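Long-range contact in putative SAM-dependent O-methyltranferase (PDB 4YMH), which probably transfers methyl groups from S-adenosylmethionine to hydroxyl groups of an acceptor, as cation-dependent O-methyltransferases do: residues Lys47-Phe59 and Ser76-Arg88. Residues are numbered along the deposited sequence; the frame is centred on the assembly and turned at random.
With SAH (S-adenosyl-L-homocysteine), chain E.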
ATOM      1  N   LYS A  47      -0.192 -13.802  16.062  1.00 49.16           N
ATOM      2  CA  LYS A  47      -0.853 -12.500  16.165  1.00 42.68           C
ATOM      3  C   LYS A  47       0.078 -11.352  15.786  1.00 38.62           C
ATOM      4  O   LYS A  47      -0.378 -10.264  15.424  1.00 35.00           O
ATOM      5  CB  LYS A  47      -1.368 -12.266  17.589  1.00 40.72           C
ATOM      6  CG  LYS A  47      -2.429 -13.237  18.069  1.00 44.89           C
ATOM      7  CD  LYS A  47      -2.964 -12.791  19.421  1.00 46.92           C
ATOM      8  CE  LYS A  47      -4.021 -13.746  19.946  1.00 51.29           C
ATOM      9  NZ  LYS A  47      -4.662 -13.206  21.170  1.00 53.04           N
ATOM     10  N   MET A  48       1.385 -11.587  15.892  1.00 37.20           N
ATOM     11  CA  MET A  48       2.369 -10.547  15.602  1.00 31.20           C
ATOM     12  C   MET A  48       2.534 -10.333  14.097  1.00 31.99           C
ATOM     13  O   MET A  48       2.417 -11.275  13.312  1.00 32.24           O
ATOM     14  CB  MET A  48       3.719 -10.903  16.237  1.00 27.77           C
ATOM     15  CG  MET A  48       4.825  -9.890  15.996  1.00 27.05           C
ATOM     16  SD  MET A  48       6.239 -10.296  17.031  1.00 36.31           S
ATOM     17  CE  MET A  48       6.494 -12.005  16.559  1.00 37.01           C
ATOM     18  N   SER A  49       2.801  -9.090  13.697  1.00 34.10           N
ATOM     19  CA  SER A  49       3.041  -8.777  12.291  1.00 31.17           C
ATOM     20  C   SER A  49       4.311  -9.483  11.810  1.00 32.71           C
ATOM     21  O   SER A  49       5.119  -9.915  12.627  1.00 31.93           O
ATOM     22  CB  SER A  49       3.133  -7.263  12.095  1.00 31.70           C
ATOM     23  OG  SER A  49       1.919  -6.641  12.508  1.00 29.38           O
ATOM     24  N   SER A  50       4.463  -9.630  10.494  1.00 30.28           N
ATOM     25  CA  SER A  50       5.683 -10.180   9.896  1.00 29.12           C
ATOM     26  C   SER A  50       6.828  -9.158   9.871  1.00 27.91           C
ATOM     27  O   SER A  50       6.634  -7.985  10.185  1.00 24.07           O
ATOM     28  CB  SER A  50       5.411 -10.642   8.470  1.00 32.00           C
ATOM     29  OG  SER A  50       5.230  -9.509   7.626  1.00 26.36           O
ATOM     30  N   ARG A  51       8.016  -9.602   9.474  1.00 26.83           N
ATOM     31  CA  ARG A  51       9.154  -8.699   9.304  1.00 27.63           C
ATOM     32  C   ARG A  51       8.938  -7.699   8.162  1.00 28.13           C
ATOM     33  O   ARG A  51       9.273  -6.509   8.283  1.00 23.09           O
ATOM     34  CB  ARG A  51      10.434  -9.500   9.057  1.00 32.81           C
ATOM     35  CG  ARG A  51      10.866 -10.353  10.242  1.00 38.16           C
ATOM     36  CD  ARG A  51      12.150 -11.124   9.951  1.00 46.02           C
ATOM     37  NE  ARG A  51      13.256 -10.250   9.557  1.00 48.55           N
ATOM     38  CZ  ARG A  51      14.542 -10.577   9.661  1.00 52.13           C
ATOM     39  NH1 ARG A  51      14.898 -11.751  10.167  1.00 52.97           N
ATOM     40  NH2 ARG A  51      15.476  -9.723   9.274  1.00 52.14           N
ATOM     41  N   LEU A  52       8.372  -8.184   7.055  1.00 23.43           N
ATOM     42  CA  LEU A  52       8.089  -7.316   5.914  1.00 20.09           C
ATOM     43  C   LEU A  52       7.113  -6.214   6.335  1.00 20.77           C
ATOM     44  O   LEU A  52       7.289  -5.042   5.985  1.00 21.21           O
ATOM     45  CB  LEU A  52       7.520  -8.129   4.740  1.00 21.12           C
ATOM     46  CG  LEU A  52       7.209  -7.351   3.457  1.00 22.02           C
ATOM     47  CD1 LEU A  52       8.473  -6.666   2.925  1.00 19.56           C
ATOM     48  CD2 LEU A  52       6.609  -8.292   2.398  1.00 22.42           C
ATOM     49  N   GLN A  53       6.097  -6.581   7.118  1.00 19.26           N
ATOM     50  CA  GLN A  53       5.151  -5.588   7.617  1.00 19.94           C
ATOM     51  C   GLN A  53       5.851  -4.581   8.497  1.00 17.37           C
ATOM     52  O   GLN A  53       5.503  -3.401   8.494  1.00 19.63           O
ATOM     53  CB  GLN A  53       4.006  -6.241   8.400  1.00 21.43           C
ATOM     54  CG  GLN A  53       2.997  -6.968   7.554  1.00 28.78           C
ATOM     55  CD  GLN A  53       1.886  -7.575   8.393  1.00 35.43           C
ATOM     56  OE1 GLN A  53       1.940  -8.751   8.742  1.00 36.07           O
ATOM     57  NE2 GLN A  53       0.883  -6.765   8.730  1.00 33.05           N
ATOM     58  N   GLY A  54       6.845  -5.038   9.257  1.00 19.48           N
ATOM     59  CA  GLY A  54       7.676  -4.127  10.029  1.00 20.73           C
ATOM     60  C   GLY A  54       8.380  -3.089   9.165  1.00 19.86           C
ATOM     61  O   GLY A  54       8.383  -1.884   9.462  1.00 19.65           O
ATOM     62  N   SER A  55       8.988  -3.557   8.085  1.00 19.98           N
ATOM     63  CA  SER A  55       9.614  -2.628   7.126  1.00 16.36           C
ATOM     64  C   SER A  55       8.592  -1.639   6.569  1.00 18.07           C
ATOM     65  O   SER A  55       8.890  -0.459   6.398  1.00 18.92           O
ATOM     66  CB  SER A  55      10.278  -3.398   5.994  1.00 19.07           C
ATOM     67  OG  SER A  55      11.334  -4.194   6.510  1.00 26.85           O
ATOM     68  N   TRP A  56       7.383  -2.121   6.305  1.00 18.03           N
ATOM     69  CA  TRP A  56       6.313  -1.259   5.788  1.00 17.53           C
ATOM     70  C   TRP A  56       5.912  -0.180   6.798  1.00 21.71           C
ATOM     71  O   TRP A  56       5.711   0.979   6.442  1.00 17.06           O
ATOM     72  CB  TRP A  56       5.101  -2.115   5.406  1.00 18.66           C
ATOM     73  CG  TRP A  56       3.828  -1.362   5.204  1.00 18.26           C
ATOM     74  CD1 TRP A  56       3.530  -0.504   4.182  1.00 20.86           C
ATOM     75  CD2 TRP A  56       2.663  -1.428   6.024  1.00 20.04           C
ATOM     76  NE1 TRP A  56       2.247  -0.034   4.318  1.00 18.91           N
ATOM     77  CE2 TRP A  56       1.695  -0.580   5.444  1.00 24.27           C
ATOM     78  CE3 TRP A  56       2.337  -2.127   7.194  1.00 22.79           C
ATOM     79  CZ2 TRP A  56       0.430  -0.409   5.995  1.00 25.72           C
ATOM     80  CZ3 TRP A  56       1.079  -1.954   7.740  1.00 28.60           C
ATOM     81  CH2 TRP A  56       0.141  -1.102   7.140  1.00 28.39           C
ATOM     82  N   MET A  57       5.794  -0.560   8.067  1.00 18.03           N
ATOM     83  CA  MET A  57       5.433   0.395   9.098  1.00 18.54           C
ATOM     84  C   MET A  57       6.504   1.465   9.236  1.00 18.64           C
ATOM     85  O   MET A  57       6.190   2.657   9.302  1.00 20.23           O
ATOM     86  CB  MET A  57       5.203  -0.327  10.442  1.00 16.65           C
ATOM     87  CG  MET A  57       4.012  -1.271  10.413  1.00 16.24           C
ATOM     88  SD  MET A  57       3.808  -2.139  11.981  1.00 28.59           S
ATOM     89  CE  MET A  57       5.135  -3.282  11.943  1.00 32.57           C
ATOM     90  N   ILE A  58       7.771   1.048   9.268  1.00 18.43           N
ATOM     91  CA  ILE A  58       8.856   2.009   9.417  1.00 21.33           C
ATOM     92  C   ILE A  58       8.927   2.955   8.205  1.00 22.00           C
ATOM     93  O   ILE A  58       9.078   4.171   8.361  1.00 21.21           O
ATOM     94  CB  ILE A  58      10.208   1.293   9.612  1.00 19.00           C
ATOM     95  CG1 ILE A  58      10.186   0.518  10.946  1.00 21.25           C
ATOM     96  CG2 ILE A  58      11.348   2.302   9.594  1.00 19.40           C
ATOM     97  CD1 ILE A  58      11.441  -0.265  11.228  1.00 22.94           C
ATOM     98  N   PHE A  59       8.811   2.386   7.008  1.00 18.05           N
ATOM     99  CA  PHE A  59       8.806   3.191   5.778  1.00 19.21           C
ATOM    100  C   PHE A  59       7.678   4.214   5.811  1.00 18.17           C
ATOM    101  O   PHE A  59       7.884   5.408   5.550  1.00 19.27           O
ATOM    102  CB  PHE A  59       8.671   2.292   4.542  1.00 18.95           C
ATOM    103  CG  PHE A  59       8.788   3.035   3.214  1.00 19.99           C
ATOM    104  CD1 PHE A  59       7.716   3.743   2.693  1.00 20.06           C
ATOM    105  CD2 PHE A  59       9.978   3.001   2.488  1.00 20.28           C
ATOM    106  CE1 PHE A  59       7.828   4.417   1.471  1.00 17.12           C
ATOM    107  CE2 PHE A  59      10.089   3.651   1.267  1.00 19.67           C
ATOM    108  CZ  PHE A  59       9.027   4.377   0.767  1.00 16.52           C
ATOM    109  N   SER A  76       2.873  -7.780  21.901  1.00 26.57           N
ATOM    110  CA  SER A  76       4.192  -7.791  22.553  1.00 30.57           C
ATOM    111  C   SER A  76       5.009  -6.512  22.310  1.00 27.75           C
ATOM    112  O   SER A  76       6.147  -6.401  22.769  1.00 30.68           O
ATOM    113  CB  SER A  76       5.008  -9.002  22.102  1.00 33.53           C
ATOM    114  OG  SER A  76       5.668  -8.749  20.869  1.00 37.42           O
ATOM    115  N   GLY A  77       4.425  -5.547  21.610  1.00 23.63           N
ATOM    116  CA  GLY A  77       5.080  -4.273  21.365  1.00 22.87           C
ATOM    117  C   GLY A  77       5.818  -4.143  20.036  1.00 24.44           C
ATOM    118  O   GLY A  77       6.442  -3.116  19.771  1.00 23.73           O
ATOM    119  N   TYR A  78       5.762  -5.175  19.202  1.00 22.84           N
ATOM    120  CA  TYR A  78       6.475  -5.168  17.917  1.00 23.37           C
ATOM    121  C   TYR A  78       6.107  -3.990  17.017  1.00 24.87           C
ATOM    122  O   TYR A  78       6.998  -3.293  16.505  1.00 19.59           O
ATOM    123  CB  TYR A  78       6.221  -6.479  17.163  1.00 25.27           C
ATOM    124  CG  TYR A  78       6.810  -6.534  15.763  1.00 22.79           C
ATOM    125  CD1 TYR A  78       8.188  -6.579  15.568  1.00 25.08           C
ATOM    126  CD2 TYR A  78       5.986  -6.558  14.637  1.00 21.25           C
ATOM    127  CE1 TYR A  78       8.727  -6.636  14.293  1.00 24.98           C
ATOM    128  CE2 TYR A  78       6.522  -6.615  13.353  1.00 21.30           C
ATOM    129  CZ  TYR A  78       7.894  -6.654  13.190  1.00 22.72           C
ATOM    130  OH  TYR A  78       8.451  -6.712  11.925  1.00 23.57           O
ATOM    131  N   SER A  79       4.811  -3.755  16.813  1.00 23.70           N
ATOM    132  CA  SER A  79       4.420  -2.666  15.916  1.00 22.93           C
ATOM    133  C   SER A  79       4.669  -1.309  16.582  1.00 25.68           C
ATOM    134  O   SER A  79       5.063  -0.366  15.906  1.00 20.42           O
ATOM    135  CB  SER A  79       2.960  -2.799  15.441  1.00 25.88           C
ATOM    136  OG  SER A  79       2.037  -2.890  16.507  1.00 25.33           O
ATOM    137  N   ALA A  80       4.488  -1.212  17.900  1.00 22.78           N
ATOM    138  CA  ALA A  80       4.860   0.021  18.604  1.00 24.49           C
ATOM    139  C   ALA A  80       6.347   0.350  18.421  1.00 27.39           C
ATOM    140  O   ALA A  80       6.708   1.512  18.212  1.00 28.38           O
ATOM    141  CB  ALA A  80       4.524  -0.082  20.101  1.00 26.24           C
ATOM    142  N   LEU A  81       7.210  -0.663  18.498  1.00 23.79           N
ATOM    143  CA  LEU A  81       8.637  -0.424  18.325  1.00 23.06           C
ATOM    144  C   LEU A  81       8.970  -0.100  16.863  1.00 25.14           C
ATOM    145  O   LEU A  81       9.915   0.658  16.595  1.00 24.61           O
ATOM    146  CB  LEU A  81       9.458  -1.622  18.814  1.00 24.91           C
ATOM    147  CG  LEU A  81       9.424  -1.818  20.341  1.00 27.82           C
ATOM    148  CD1 LEU A  81      10.038  -3.160  20.748  1.00 29.97           C
ATOM    149  CD2 LEU A  81      10.138  -0.666  21.045  1.00 23.24           C
ATOM    150  N   ALA A  82       8.202  -0.661  15.926  1.00 25.95           N
ATOM    151  CA  ALA A  82       8.367  -0.265  14.524  1.00 24.45           C
ATOM    152  C   ALA A  82       8.059   1.225  14.336  1.00 24.87           C
ATOM    153  O   ALA A  82       8.845   1.953  13.722  1.00 26.60           O
ATOM    154  CB  ALA A  82       7.481  -1.107  13.602  1.00 18.23           C
ATOM    155  N   TRP A  83       6.920   1.675  14.864  1.00 22.62           N
ATOM    156  CA  TRP A  83       6.563   3.098  14.792  1.00 23.99           C
ATOM    157  C   TRP A  83       7.629   3.974  15.449  1.00 26.50           C
ATOM    158  O   TRP A  83       8.005   5.047  14.936  1.00 24.06           O
ATOM    159  CB  TRP A  83       5.202   3.356  15.467  1.00 22.11           C
ATOM    160  CG  TRP A  83       4.037   2.586  14.886  1.00 20.66           C
ATOM    161  CD1 TRP A  83       3.146   1.809  15.576  1.00 24.46           C
ATOM    162  CD2 TRP A  83       3.636   2.525  13.511  1.00 23.32           C
ATOM    163  NE1 TRP A  83       2.226   1.265  14.716  1.00 23.32           N
ATOM    164  CE2 TRP A  83       2.503   1.688  13.443  1.00 24.31           C
ATOM    165  CE3 TRP A  83       4.126   3.095  12.328  1.00 20.59           C
ATOM    166  CZ2 TRP A  83       1.851   1.407  12.238  1.00 20.48           C
ATOM    167  CZ3 TRP A  83       3.483   2.814  11.140  1.00 23.69           C
ATOM    168  CH2 TRP A  83       2.351   1.978  11.103  1.00 16.22           C
ATOM    169  N   TYR A  84       8.101   3.512  16.606  1.00 25.04           N
ATOM    170  CA  TYR A  84       9.174   4.177  17.337  1.00 21.93           C
ATOM    171  C   TYR A  84      10.401   4.361  16.442  1.00 24.96           C
ATOM    172  O   TYR A  84      10.948   5.471  16.327  1.00 26.12           O
ATOM    173  CB  TYR A  84       9.515   3.373  18.611  1.00 24.69           C
ATOM    174  CG  TYR A  84      10.656   3.945  19.440  1.00 29.56           C
ATOM    175  CD1 TYR A  84      10.434   4.968  20.355  1.00 31.23           C
ATOM    176  CD2 TYR A  84      11.948   3.463  19.302  1.00 31.65           C
ATOM    177  CE1 TYR A  84      11.469   5.496  21.107  1.00 35.74           C
ATOM    178  CE2 TYR A  84      13.001   3.990  20.050  1.00 36.11           C
ATOM    179  CZ  TYR A  84      12.753   5.005  20.952  1.00 38.89           C
ATOM    180  OH  TYR A  84      13.786   5.526  21.701  1.00 43.25           O
ATOM    181  N   GLU A  85      10.815   3.288  15.775  1.00 23.61           N
ATOM    182  CA  GLU A  85      11.978   3.371  14.890  1.00 26.84           C
ATOM    183  C   GLU A  85      11.725   4.348  13.741  1.00 20.79           C
ATOM    184  O   GLU A  85      12.631   5.080  13.312  1.00 25.20           O
ATOM    185  CB  GLU A  85      12.336   1.990  14.321  1.00 30.69           C
ATOM    186  CG  GLU A  85      13.004   1.023  15.310  1.00 30.82           C
ATOM    187  CD  GLU A  85      14.438   1.401  15.665  1.00 35.59           C
ATOM    188  OE1 GLU A  85      14.984   2.375  15.091  1.00 31.22           O
ATOM    189  OE2 GLU A  85      15.027   0.706  16.520  1.00 32.86           O
ATOM    190  N   GLY A  86      10.491   4.360  13.247  1.00 24.06           N
ATOM    191  CA  GLY A  86      10.163   5.202  12.110  1.00 27.57           C
ATOM    192  C   GLY A  86      10.007   6.671  12.451  1.00 29.21           C
ATOM    193  O   GLY A  86       9.896   7.506  11.553  1.00 28.69           O
ATOM    194  N   THR A  87       9.983   6.991  13.744  1.00 24.93           N
ATOM    195  CA  THR A  87       9.839   8.385  14.162  1.00 26.50           C
ATOM    196  C   THR A  87      10.959   8.898  15.082  1.00 30.05           C
ATOM    197  O   THR A  87      10.750   9.832  15.862  1.00 30.11           O
ATOM    198  CB  THR A  87       8.495   8.590  14.873  1.00 26.27           C
ATOM    199  OG1 THR A  87       8.390   7.668  15.965  1.00 27.32           O
ATOM    200  CG2 THR A  87       7.342   8.385  13.902  1.00 18.50           C
ATOM    201  N   ARG A  88      12.145   8.307  14.978  1.00 30.06           N
ATOM    202  CA  ARG A  88      13.277   8.721  15.797  1.00 33.40           C
ATOM    203  C   ARG A  88      13.655  10.188  15.587  1.00 38.22           C
ATOM    204  O   ARG A  88      14.067  10.862  16.523  1.00 38.05           O
ATOM    205  CB  ARG A  88      14.500   7.848  15.512  1.00 38.33           C
ATOM    206  CG  ARG A  88      14.491   6.514  16.206  1.00 39.67           C
ATOM    207  CD  ARG A  88      15.776   5.755  15.953  1.00 44.73           C
ATOM    208  NE  ARG A  88      15.724   4.433  16.564  1.00 47.44           N
ATOM    209  CZ  ARG A  88      16.114   4.162  17.804  1.00 50.16           C
ATOM    210  NH1 ARG A  88      16.605   5.124  18.577  1.00 52.76           N
ATOM    211  NH2 ARG A  88      16.018   2.925  18.269  1.00 50.34           N
TER
HETATM  212  N   SAH E1001      -0.054  -4.961  16.812  1.00 31.95           N
HETATM  213  CA  SAH E1001       0.648  -6.152  17.198  1.00 35.69           C
HETATM  214  CB  SAH E1001      -0.295  -7.346  17.321  1.00 32.83           C
HETATM  215  CG  SAH E1001      -1.664  -7.093  17.945  1.00 29.14           C
HETATM  216  SD  SAH E1001      -2.534  -8.600  18.168  1.00 31.51           S
HETATM  217  C   SAH E1001       1.728  -6.494  16.207  1.00 35.76           C
HETATM  218  O   SAH E1001       2.645  -7.206  16.540  1.00 30.25           O
HETATM  219  OXT SAH E1001       1.653  -6.049  15.072  1.00 36.11           O
HETATM  220  C5' SAH E1001      -3.978  -7.932  18.887  1.00 30.17           C
HETATM  221  C4' SAH E1001      -3.807  -7.450  20.320  1.00 30.11           C
HETATM  222  O4' SAH E1001      -4.973  -6.758  20.725  1.00 33.68           O
HETATM  223  C3' SAH E1001      -3.643  -8.582  21.304  1.00 32.92           C
HETATM  224  O3' SAH E1001      -2.490  -8.403  22.091  1.00 33.00           O
HETATM  225  C2' SAH E1001      -4.879  -8.519  22.164  1.00 31.31           C
HETATM  226  O2' SAH E1001      -4.673  -8.953  23.471  1.00 28.94           O
HETATM  227  C1' SAH E1001      -5.308  -7.076  22.052  1.00 32.84           C
HETATM  228  N9  SAH E1001      -6.748  -6.870  22.260  1.00 33.36           N
HETATM  229  C8  SAH E1001      -7.743  -7.654  21.887  1.00 32.96           C
HETATM  230  N7  SAH E1001      -8.908  -7.138  22.239  1.00 28.91           N
HETATM  231  C5  SAH E1001      -8.666  -6.001  22.843  1.00 30.80           C
HETATM  232  C6  SAH E1001      -9.458  -4.937  23.457  1.00 30.09           C
HETATM  233  N6  SAH E1001     -10.767  -5.054  23.472  1.00 32.24           N
HETATM  234  N1  SAH E1001      -8.835  -3.883  23.975  1.00 29.65           N
HETATM  235  C2  SAH E1001      -7.511  -3.794  23.929  1.00 29.99           C
HETATM  236  N3  SAH E1001      -6.726  -4.706  23.387  1.00 28.46           N
HETATM  237  C4  SAH E1001      -7.240  -5.813  22.839  1.00 31.11           C
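Met57 of helix 51-59 plugs as a knob into a hole made by Tyr78, Ser79, Ala82 and Trp83 of helix 78-86, a buried helix-helix packing beside the SAH pocket of this Rossmann-like class I methyltransferase fold. The axes come within 8.0 Å of each other, and their N-to-C directions differ by 39°. Met57 CB rests over one face of the six-membered ring of Trp83, a CH-pi contact, and SD follows over the same ring as a Met-aromatic contact. A bend at chi3 (-73°) then brings CE to 3.6 Å from Ala82 CB, with Tyr78 CE2 close by. Farther along, Ile58 CG1 lies against Ala82 O, and CG2 against Gly86 CA. At the ligand end, Met48 crosses Tyr78 at about a right angle, its CG 3.8 Å from CD2 of that ring. The amino acid end of SAH is shared by both segments: Ser49 OG donates to OXT at 2.6 Å, while Ser79 OG, also bonded to Glu71, accepts from the SAH N at 3.0 Å. A phenylalanine in place of Tyr78 has no hydroxyl, and would probably leave Ser50 O without its donor from the other helix and the ring less firmly fixed against the turn before Arg51. In the bond itself Tyr78 OH donates to Ser50 O at 2.8 Å from above the carbonyl plane, opposite the face met by Gly54 N.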